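Local coordinates for endonuclease IV (Thermus thermophilus, PDB 3AAM), which cleaves phosphodiester bonds at apurinic or apyrimidinic sites in DNA during base excision repair, using a metal-dependent TIM-barrel active site, at residues Asp189-Asp192 with Gly196-Arg199; Ala150-Leu155 with Val166-Cys171; Val102-Val107 with Val200-Leu205; Cys171-Tyr174 with Asp179-Glu182. One frame throughout, in Å; residues are numbered along the deposited sequence.

All four contacts belong to one TIM barrel and are best followed outward from its core. Contact 3 spans the barrel interior between strands 104-107 and 202-208, and its H204 side chain lies about 7 Å from the manganese ion. Contact 2 packs helix 152-159 on strand 165-169, which pairs with strand 202-208: H204 N lies 2.7 Å from L168 O. Contact 1, where helix 184-194 ends, rests on contact 2, with L191 CD2 3.9 Å from L168 CD2. Contact 4 shares C171 with contact 2 and carries the metal ligand H172; its centre is about 15 Å from that of contact 1, without touching it.

Contact 1: residues Asp189-Asp192 with Gly196-Arg199; sequences DALD and GLER
D192 and L197 cross at about a right angle, the aspartate bringing both a methylene and a carboxylate oxygen to the leucine. CB of D192 rests 3.6 Å from CG of L197, while its OD1 receives the L197 backbone N-H at 2.8 Å. That bond is nearly straight, at 174°, and uses the anti lone pair of OD1, the one turned away from OD2. With CG anti to the backbone N of D192 (chi1 -171°), the carboxylate is swung over to the backbone N of L197. L191 meets the same leucine obliquely, methyl to methyl, CD2 of L191 lying 3.8 Å from CD2 of L197. The backbone adds a bond of its own: G196 N donates to L191 O at 3.0 Å. G196 has a positive phi of 100°, and a side chain here would jam against the preceding carbonyl and run into E198 OE2, which explains the glycine. D192 OD1 and E198 OE1 are 4.3 Å apart; a water donating to both, at 2.7 Å to D192 OD1, together with a second whose bond to D192 OD1 is weak, probably eases their repulsion. A short 3-10 turn at L197-E198 follows helix 184-194 and leads into strand 202-208. On the barrel side L191 lies against L168 of strand 165-169, and the backbone of R199 bonds to V166 of that strand.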
loop_
_atom_site.group_PDB
_atom_site.type_symbol
_atom_site.label_atom_id
_atom_site.label_comp_id
_atom_site.label_asym_id
_atom_site.label_seq_id
_atom_site.Cartn_x
_atom_site.Cartn_y
_atom_site.Cartn_z
ATOM N N ASP A 189 11.783 14.772 -3.344
ATOM C CA ASP A 189 11.589 16.137 -3.827
ATOM C C ASP A 189 10.769 16.086 -5.106
ATOM O O ASP A 189 9.899 16.924 -5.333
ATOM C CB ASP A 189 12.923 16.828 -4.137
ATOM C CG ASP A 189 13.827 16.940 -2.926
ATOM O OD1 ASP A 189 13.317 17.036 -1.791
ATOM O OD2 ASP A 189 15.062 16.951 -3.115
ATOM N N ALA A 190 11.063 15.095 -5.945
ATOM C CA ALA A 190 10.361 14.923 -7.209
ATOM C C ALA A 190 8.906 14.562 -6.959
ATOM O O ALA A 190 8.003 15.058 -7.633
ATOM C CB ALA A 190 11.040 13.834 -8.041
ATOM N N LEU A 191 8.676 13.701 -5.975
ATOM C CA LEU A 191 7.319 13.293 -5.656
ATOM C C LEU A 191 6.510 14.468 -5.117
ATOM O O LEU A 191 5.329 14.614 -5.435
ATOM C CB LEU A 191 7.335 12.150 -4.636
ATOM C CG LEU A 191 5.975 11.546 -4.278
ATOM C CD1 LEU A 191 5.309 10.990 -5.532
ATOM C CD2 LEU A 191 6.166 10.441 -3.241
ATOM N N ASP A 192 7.145 15.309 -4.306
ATOM C CA ASP A 192 6.465 16.460 -3.732
ATOM C C ASP A 192 6.113 17.486 -4.807
ATOM O O ASP A 192 5.058 18.119 -4.752
ATOM C CB ASP A 192 7.343 17.110 -2.664
ATOM C CG ASP A 192 6.604 18.166 -1.876
ATOM O OD1 ASP A 192 5.463 17.891 -1.448
ATOM O OD2 ASP A 192 7.163 19.267 -1.680
ATOM N N GLY A 196 2.816 15.989 -4.565
ATOM C CA GLY A 196 2.645 16.747 -3.342
ATOM C C GLY A 196 2.610 15.720 -2.230
ATOM O O GLY A 196 1.709 14.882 -2.182
ATOM N N LEU A 197 3.590 15.773 -1.338
ATOM C CA LEU A 197 3.662 14.806 -0.250
ATOM C C LEU A 197 2.464 14.796 0.690
ATOM O O LEU A 197 2.258 13.822 1.418
ATOM C CB LEU A 197 4.954 15.008 0.542
ATOM C CG LEU A 197 6.217 14.691 -0.269
ATOM C CD1 LEU A 197 7.458 14.968 0.558
ATOM C CD2 LEU A 197 6.189 13.230 -0.704
ATOM N N GLU A 198 1.659 15.853 0.678
ATOM C CA GLU A 198 0.494 15.879 1.553
ATOM C C GLU A 198 -0.530 14.843 1.100
ATOM O O GLU A 198 -1.431 14.473 1.854
ATOM C CB GLU A 198 -0.142 17.275 1.585
ATOM C CG GLU A 198 -0.659 17.795 0.256
ATOM C CD GLU A 198 0.448 18.101 -0.736
ATOM O OE1 GLU A 198 1.448 18.738 -0.341
ATOM O OE2 GLU A 198 0.310 17.714 -1.915
ATOM N N ARG A 199 -0.373 14.365 -0.132
ATOM C CA ARG A 199 -1.281 13.373 -0.692
ATOM C C ARG A 199 -0.636 11.990 -0.765
ATOM O O ARG A 199 -1.029 11.160 -1.583
ATOM C CB ARG A 199 -1.740 13.800 -2.090
ATOM C CG ARG A 199 -2.238 15.238 -2.165
ATOM C CD ARG A 199 -3.399 15.506 -1.217
ATOM N NE ARG A 199 -4.634 14.852 -1.641
ATOM C CZ ARG A 199 -5.823 15.068 -1.084
ATOM N NH1 ARG A 199 -5.941 15.921 -0.076
ATOM N NH2 ARG A 199 -6.898 14.435 -1.536
HETATM O O HOH W 1 4.089 18.740 0.736
HETATM O O HOH W 2 3.167 20.227 -2.395
#

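Contact 2: residues Ala150-Leu155 with Val166-Cys171; sequences ARFEEL and VCLDTC
F152 lays the far end of its ring against one methyl of L168, whose CD1 sits 4.1 Å from CZ and equally near CE1 of the phenylalanine. The two side chains meet at a slant. F152 CG stands anti to its own carbonyl carbon, and this chi1 of -62° swings the far end of the ring round to the strand. One turn on, L155 has its CB directed toward the strand and meets V166 at about a right angle, its CD2 3.8 Å from V166 CG1. The interface is wholly apolar, with no hydrogen bond between the two segments, and all four residues are buried. The Y178 ring stacks on F152, and its OH accepts from F152 N. L191 of helix 184-194 also packs on F152, so the neighbouring helix shares this small core. At the end of the strand D169 is the N-cap of helix 170-176; its OD1 accepts a weak bond from C171 N at 2.8 Å. Helix 152-159 packed on strand 165-169 is part of the beta-alpha-beta unit that begins at strand 135-139, the repeating element of a TIM barrel.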
loop_
_atom_site.group_PDB
_atom_site.type_symbol
_atom_site.label_atom_id
_atom_site.label_comp_id
_atom_site.label_asym_id
_atom_site.label_seq_id
_atom_site.Cartn_x
_atom_site.Cartn_y
_atom_site.Cartn_z
ATOM N N ALA A 150 4.296 4.788 -13.672
ATOM C CA ALA A 150 5.732 4.731 -13.406
ATOM C C ALA A 150 6.246 6.117 -13.026
ATOM O O ALA A 150 7.079 6.257 -12.131
ATOM C CB ALA A 150 6.480 4.214 -14.634
ATOM N N ARG A 151 5.742 7.137 -13.713
ATOM C CA ARG A 151 6.143 8.517 -13.461
ATOM C C ARG A 151 5.230 9.195 -12.445
ATOM O O ARG A 151 4.010 9.063 -12.511
ATOM C CB ARG A 151 6.111 9.313 -14.767
ATOM C CG ARG A 151 7.173 8.915 -15.772
ATOM C CD ARG A 151 8.541 9.409 -15.331
ATOM N NE ARG A 151 8.571 10.866 -15.223
ATOM C CZ ARG A 151 9.604 11.557 -14.755
ATOM N NH1 ARG A 151 10.697 10.925 -14.347
ATOM N NH2 ARG A 151 9.544 12.881 -14.698
ATOM N N PHE A 152 5.819 9.934 -11.511
ATOM C CA PHE A 152 5.017 10.619 -10.510
ATOM C C PHE A 152 4.039 11.584 -11.170
ATOM O O PHE A 152 2.922 11.756 -10.685
ATOM C CB PHE A 152 5.907 11.374 -9.516
ATOM C CG PHE A 152 6.824 10.484 -8.718
ATOM C CD1 PHE A 152 6.466 9.168 -8.433
ATOM C CD2 PHE A 152 8.026 10.971 -8.219
ATOM C CE1 PHE A 152 7.295 8.351 -7.661
ATOM C CE2 PHE A 152 8.862 10.166 -7.446
ATOM C CZ PHE A 152 8.495 8.854 -7.165
ATOM N N GLU A 153 4.447 12.204 -12.276
ATOM C CA GLU A 153 3.571 13.143 -12.975
ATOM C C GLU A 153 2.309 12.460 -13.479
ATOM O O GLU A 153 1.249 13.084 -13.554
ATOM C CB GLU A 153 4.283 13.786 -14.173
ATOM C CG GLU A 153 5.321 14.846 -13.835
ATOM C CD GLU A 153 6.589 14.271 -13.234
ATOM O OE1 GLU A 153 6.814 13.048 -13.356
ATOM O OE2 GLU A 153 7.369 15.054 -12.651
ATOM N N GLU A 154 2.417 11.183 -13.841
ATOM C CA GLU A 154 1.249 10.464 -14.333
ATOM C C GLU A 154 0.291 10.225 -13.177
ATOM O O GLU A 154 -0.925 10.338 -13.339
ATOM C CB GLU A 154 1.644 9.130 -14.974
ATOM C CG GLU A 154 0.456 8.426 -15.633
ATOM C CD GLU A 154 0.868 7.297 -16.561
ATOM O OE1 GLU A 154 1.175 6.192 -16.070
ATOM O OE2 GLU A 154 0.895 7.524 -17.786
ATOM N N LEU A 155 0.841 9.897 -12.012
ATOM C CA LEU A 155 0.015 9.670 -10.832
ATOM C C LEU A 155 -0.696 10.959 -10.455
ATOM O O LEU A 155 -1.856 10.939 -10.048
ATOM C CB LEU A 155 0.860 9.199 -9.646
ATOM C CG LEU A 155 1.318 7.741 -9.632
ATOM C CD1 LEU A 155 2.252 7.489 -10.799
ATOM C CD2 LEU A 155 2.012 7.431 -8.315
ATOM N N VAL A 166 -2.084 9.014 -3.106
ATOM C CA VAL A 166 -1.014 8.138 -3.563
ATOM C C VAL A 166 -0.257 7.353 -2.505
ATOM O O VAL A 166 -0.092 7.802 -1.371
ATOM C CB VAL A 166 0.017 8.976 -4.375
ATOM C CG1 VAL A 166 1.269 8.156 -4.676
ATOM C CG2 VAL A 166 -0.626 9.470 -5.659
ATOM N N CYS A 167 0.185 6.159 -2.895
ATOM C CA CYS A 167 1.008 5.321 -2.039
ATOM C C CYS A 167 2.338 5.178 -2.771
ATOM O O CYS A 167 2.388 4.684 -3.895
ATOM C CB CYS A 167 0.401 3.930 -1.838
ATOM S SG CYS A 167 1.553 2.784 -1.014
ATOM N N LEU A 168 3.412 5.633 -2.144
ATOM C CA LEU A 168 4.727 5.522 -2.748
ATOM C C LEU A 168 5.356 4.179 -2.417
ATOM O O LEU A 168 5.452 3.812 -1.245
ATOM C CB LEU A 168 5.650 6.622 -2.225
ATOM C CG LEU A 168 7.141 6.385 -2.487
ATOM C CD1 LEU A 168 7.429 6.496 -3.985
ATOM C CD2 LEU A 168 7.967 7.385 -1.695
ATOM N N ASP A 169 5.758 3.440 -3.446
ATOM C CA ASP A 169 6.447 2.176 -3.230
ATOM C C ASP A 169 7.876 2.435 -3.697
ATOM O O ASP A 169 8.123 2.716 -4.873
ATOM C CB ASP A 169 5.820 1.033 -4.032
ATOM C CG ASP A 169 6.487 -0.304 -3.744
ATOM O OD1 ASP A 169 7.726 -0.397 -3.902
ATOM O OD2 ASP A 169 5.780 -1.261 -3.354
ATOM N N THR A 170 8.814 2.369 -2.762
ATOM C CA THR A 170 10.217 2.619 -3.063
ATOM C C THR A 170 10.856 1.598 -4.004
ATOM O O THR A 170 11.768 1.935 -4.763
ATOM C CB THR A 170 11.020 2.681 -1.766
ATOM O OG1 THR A 170 10.627 1.591 -0.925
ATOM C CG2 THR A 170 10.756 3.996 -1.041
ATOM N N CYS A 171 10.395 0.353 -3.951
ATOM C CA CYS A 171 10.932 -0.684 -4.830
ATOM C C CYS A 171 10.489 -0.362 -6.247
ATOM O O CYS A 171 11.291 -0.375 -7.183
ATOM C CB CYS A 171 10.402 -2.065 -4.428
ATOM S SG CYS A 171 10.897 -3.415 -5.541
#

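Contact 3: residues Val102-Val107 with Val200-Leu205; sequences VEYVVV and VPVVHL
Y104 reaches across the interior of the TIM barrel from strand 104-107 to P201, just before strand 202-208, and V202, its first residue. The two strands are not sheet neighbours, and their closest CA atoms, those of Y104 and V202, are 8.6 Å apart. From CB the side chain leaves toward the opposite segment, with CG anti to the carbonyl carbon (chi1 -61°). On one flank of the ring CD2 meets V202 CG2 at 4.0 Å, the two side chains running antiparallel alongside one another. On the other flank, CE1 lies 3.7 Å from P201 CG, and farther out CZ is 3.6 Å from P201 CB. At the tip, OH comes within 3.4 Å of that same CB. One ring face is overlain by E103 CG, 3.9 Å above the plane and over its centre. Replacing the tyrosine by an alanine would probably leave P201 and V202 without their aromatic neighbour and open a gap between the two strands. L137 of strand 135-139 touches both P201 and V202. Two residues along each strand, V106 and H204 converge across the barrel, and V106 CG1 stands at the edge of the imidazole, near its plane.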
loop_
_atom_site.group_PDB
_atom_site.type_symbol
_atom_site.label_atom_id
_atom_site.label_comp_id
_atom_site.label_asym_id
_atom_site.label_seq_id
_atom_site.Cartn_x
_atom_site.Cartn_y
_atom_site.Cartn_z
ATOM N N VAL A 102 -11.397 0.977 8.346
ATOM C CA VAL A 102 -10.041 1.079 7.810
ATOM C C VAL A 102 -10.011 2.329 6.934
ATOM O O VAL A 102 -10.808 2.458 6.008
ATOM C CB VAL A 102 -9.684 -0.167 6.971
ATOM C CG1 VAL A 102 -8.359 0.045 6.253
ATOM C CG2 VAL A 102 -9.596 -1.396 7.878
ATOM N N GLU A 103 -9.089 3.242 7.218
ATOM C CA GLU A 103 -9.029 4.495 6.474
ATOM C C GLU A 103 -8.471 4.459 5.057
ATOM O O GLU A 103 -8.786 5.343 4.262
ATOM C CB GLU A 103 -8.259 5.545 7.282
ATOM C CG GLU A 103 -8.349 6.952 6.699
ATOM C CD GLU A 103 -7.677 7.995 7.571
ATOM O OE1 GLU A 103 -8.069 8.131 8.749
ATOM O OE2 GLU A 103 -6.758 8.680 7.078
ATOM N N TYR A 104 -7.668 3.453 4.727
ATOM C CA TYR A 104 -7.077 3.390 3.391
ATOM C C TYR A 104 -7.164 2.052 2.669
ATOM O O TYR A 104 -7.082 0.992 3.284
ATOM C CB TYR A 104 -5.591 3.774 3.451
ATOM C CG TYR A 104 -5.320 5.171 3.953
ATOM C CD1 TYR A 104 -5.713 6.282 3.213
ATOM C CD2 TYR A 104 -4.692 5.380 5.179
ATOM C CE1 TYR A 104 -5.492 7.576 3.685
ATOM C CE2 TYR A 104 -4.466 6.668 5.660
ATOM C CZ TYR A 104 -4.870 7.759 4.907
ATOM O OH TYR A 104 -4.668 9.036 5.380
ATOM N N VAL A 105 -7.327 2.132 1.353
ATOM C CA VAL A 105 -7.344 0.964 0.475
ATOM C C VAL A 105 -6.319 1.325 -0.597
ATOM O O VAL A 105 -6.383 2.408 -1.174
ATOM C CB VAL A 105 -8.723 0.740 -0.194
ATOM C CG1 VAL A 105 -8.610 -0.329 -1.280
ATOM C CG2 VAL A 105 -9.738 0.315 0.847
ATOM N N VAL A 106 -5.365 0.436 -0.850
ATOM C CA VAL A 106 -4.332 0.703 -1.844
ATOM C C VAL A 106 -4.384 -0.321 -2.972
ATOM O O VAL A 106 -4.591 -1.513 -2.736
ATOM C CB VAL A 106 -2.926 0.713 -1.177
ATOM C CG1 VAL A 106 -2.642 -0.630 -0.524
ATOM C CG2 VAL A 106 -1.862 1.056 -2.200
ATOM N N VAL A 107 -4.194 0.154 -4.199
ATOM C CA VAL A 107 -4.254 -0.705 -5.372
ATOM C C VAL A 107 -3.199 -0.310 -6.386
ATOM O O VAL A 107 -2.809 0.853 -6.451
ATOM C CB VAL A 107 -5.648 -0.585 -6.045
ATOM C CG1 VAL A 107 -5.891 0.851 -6.478
ATOM C CG2 VAL A 107 -5.749 -1.530 -7.237
ATOM N N VAL A 200 0.362 11.750 0.082
ATOM C CA VAL A 200 1.041 10.451 0.126
ATOM C C VAL A 200 1.017 9.986 1.580
ATOM O O VAL A 200 2.022 10.066 2.295
ATOM C CB VAL A 200 2.505 10.553 -0.335
ATOM C CG1 VAL A 200 3.113 9.159 -0.433
ATOM C CG2 VAL A 200 2.583 11.261 -1.676
ATOM N N PRO A 201 -0.140 9.493 2.041
ATOM C CA PRO A 201 -0.287 9.029 3.423
ATOM C C PRO A 201 0.379 7.713 3.795
ATOM O O PRO A 201 0.678 7.473 4.966
ATOM C CB PRO A 201 -1.801 8.972 3.597
ATOM C CG PRO A 201 -2.269 8.562 2.238
ATOM C CD PRO A 201 -1.429 9.435 1.326
ATOM N N VAL A 202 0.610 6.864 2.802
ATOM C CA VAL A 202 1.209 5.564 3.047
ATOM C C VAL A 202 2.371 5.292 2.111
ATOM O O VAL A 202 2.325 5.621 0.925
ATOM C CB VAL A 202 0.166 4.432 2.867
ATOM C CG1 VAL A 202 0.810 3.084 3.140
ATOM C CG2 VAL A 202 -1.022 4.661 3.790
ATOM N N VAL A 203 3.415 4.686 2.663
ATOM C CA VAL A 203 4.592 4.334 1.891
ATOM C C VAL A 203 4.836 2.833 1.995
ATOM O O VAL A 203 4.847 2.279 3.098
ATOM C CB VAL A 203 5.864 5.049 2.427
ATOM C CG1 VAL A 203 7.095 4.548 1.667
ATOM C CG2 VAL A 203 5.726 6.561 2.292
ATOM N N HIS A 204 4.982 2.166 0.854
ATOM C CA HIS A 204 5.318 0.744 0.865
ATOM C C HIS A 204 6.840 0.802 0.766
ATOM O O HIS A 204 7.402 0.966 -0.322
ATOM C CB HIS A 204 4.722 0.009 -0.343
ATOM C CG HIS A 204 3.264 -0.307 -0.207
ATOM N ND1 HIS A 204 2.639 -0.456 1.014
ATOM C CD2 HIS A 204 2.317 -0.548 -1.145
ATOM C CE1 HIS A 204 1.370 -0.773 0.820
ATOM N NE2 HIS A 204 1.150 -0.837 -0.481
ATOM N N LEU A 205 7.491 0.703 1.924
ATOM C CA LEU A 205 8.939 0.804 2.042
ATOM C C LEU A 205 9.655 -0.501 1.725
ATOM O O LEU A 205 10.360 -1.065 2.560
ATOM C CB LEU A 205 9.299 1.276 3.455
ATOM C CG LEU A 205 10.683 1.899 3.659
ATOM C CD1 LEU A 205 10.745 3.263 2.972
ATOM C CD2 LEU A 205 10.955 2.049 5.145
#

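Contact 4: residues Cys171-Tyr174 with Asp179-Glu182; sequences CHAY and DVAE. With MN (manganese (II) ion), chain B.
Y174 turns the edge of its ring to the 179-182 segment, with D179 OD1 in the ring plane, 3.8 Å from CE1. V180 N also lies at that edge, 3.7 Å from CD1. A181 CB approaches the ring obliquely, 3.7 Å from CE1. A173 adds an apolar touch, its CB 4.1 Å from V180 CG2. Ring and carboxylate extend alongside each other, with their planes 50° apart. A water in the ring plane joins them, 2.9 Å from Y174 OH and donating to D179 OD1. What fixes the aspartate is an Asx motif: the same OD1 accepts from E182 N at 2.9 Å, met from well above the carboxylate plane. With CG anti to its backbone N (chi1 -167°), the Y174 ring is swung out to the 179-182 segment. An alanine in its place would probably leave A181 without its aromatic neighbour and the water bound to D179 without its tie to the helix. L212 and I227 also pack against Y174, and I227 touches V180 as well. Two residues back on the same helix, H172 holds the manganese ion through NE2 at 2.2 Å; its ND1 bonds to N140 O, which fixes the rotation of the imidazole, and its backbone N donates to D169 OD1. D217 and H219 bind the same ion, with water among its other ligands, in the metal site of this AP endonuclease 2 family barrel.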
loop_
_atom_site.group_PDB
_atom_site.type_symbol
_atom_site.label_atom_id
_atom_site.label_comp_id
_atom_site.label_asym_id
_atom_site.label_seq_id
_atom_site.Cartn_x
_atom_site.Cartn_y
_atom_site.Cartn_z
ATOM N N CYS A 171 10.395 0.353 -3.951
ATOM C CA CYS A 171 10.932 -0.684 -4.830
ATOM C C CYS A 171 10.489 -0.362 -6.247
ATOM O O CYS A 171 11.291 -0.375 -7.183
ATOM C CB CYS A 171 10.402 -2.065 -4.428
ATOM S SG CYS A 171 10.897 -3.415 -5.541
ATOM N N HIS A 172 9.202 -0.069 -6.403
ATOM C CA HIS A 172 8.659 0.266 -7.715
ATOM C C HIS A 172 9.365 1.485 -8.297
ATOM O O HIS A 172 9.723 1.502 -9.476
ATOM C CB HIS A 172 7.164 0.562 -7.615
ATOM C CG HIS A 172 6.337 -0.618 -7.212
ATOM N ND1 HIS A 172 4.973 -0.542 -7.042
ATOM C CD2 HIS A 172 6.679 -1.900 -6.939
ATOM C CE1 HIS A 172 4.509 -1.724 -6.678
ATOM N NE2 HIS A 172 5.524 -2.566 -6.609
ATOM N N ALA A 173 9.561 2.501 -7.461
ATOM C CA ALA A 173 10.218 3.730 -7.894
ATOM C C ALA A 173 11.631 3.447 -8.384
ATOM O O ALA A 173 12.042 3.931 -9.438
ATOM C CB ALA A 173 10.251 4.743 -6.749
ATOM N N TYR A 174 12.367 2.651 -7.617
ATOM C CA TYR A 174 13.738 2.308 -7.975
ATOM C C TYR A 174 13.745 1.570 -9.310
ATOM O O TYR A 174 14.529 1.891 -10.205
ATOM C CB TYR A 174 14.353 1.433 -6.881
ATOM C CG TYR A 174 15.852 1.261 -6.988
ATOM C CD1 TYR A 174 16.703 2.359 -6.894
ATOM C CD2 TYR A 174 16.417 0.002 -7.175
ATOM C CE1 TYR A 174 18.083 2.209 -6.984
ATOM C CE2 TYR A 174 17.798 -0.159 -7.265
ATOM C CZ TYR A 174 18.622 0.951 -7.169
ATOM O OH TYR A 174 19.987 0.804 -7.259
ATOM N N ASP A 179 16.321 7.007 -8.464
ATOM C CA ASP A 179 17.431 6.530 -7.641
ATOM C C ASP A 179 17.229 6.683 -6.132
ATOM O O ASP A 179 17.826 7.554 -5.496
ATOM C CB ASP A 179 18.727 7.233 -8.050
ATOM C CG ASP A 179 19.960 6.465 -7.620
ATOM O OD1 ASP A 179 19.835 5.569 -6.760
ATOM O OD2 ASP A 179 21.056 6.759 -8.143
ATOM N N VAL A 180 16.408 5.814 -5.553
ATOM C CA VAL A 180 16.147 5.862 -4.118
ATOM C C VAL A 180 17.386 5.466 -3.313
ATOM O O VAL A 180 17.561 5.900 -2.173
ATOM C CB VAL A 180 14.996 4.914 -3.729
ATOM C CG1 VAL A 180 14.640 5.103 -2.257
ATOM C CG2 VAL A 180 13.785 5.171 -4.617
ATOM N N ALA A 181 18.244 4.648 -3.913
ATOM C CA ALA A 181 19.455 4.186 -3.245
ATOM C C ALA A 181 20.482 5.282 -2.984
ATOM O O ALA A 181 20.999 5.403 -1.870
ATOM C CB ALA A 181 20.101 3.067 -4.057
ATOM N N GLU A 182 20.773 6.075 -4.011
ATOM C CA GLU A 182 21.772 7.134 -3.908
ATOM C C GLU A 182 21.228 8.548 -3.746
ATOM O O GLU A 182 21.960 9.446 -3.328
ATOM C CB GLU A 182 22.683 7.100 -5.136
ATOM C CG GLU A 182 23.387 5.768 -5.354
ATOM C CD GLU A 182 24.117 5.297 -4.113
ATOM O OE1 GLU A 182 24.875 6.100 -3.529
ATOM O OE2 GLU A 182 23.934 4.124 -3.725
HETATM MN MN MN B . 5.513 -4.749 -6.085
HETATM O O HOH W 3 21.335 3.330 -7.576
HETATM O O HOH W 4 5.141 -7.229 -6.189
#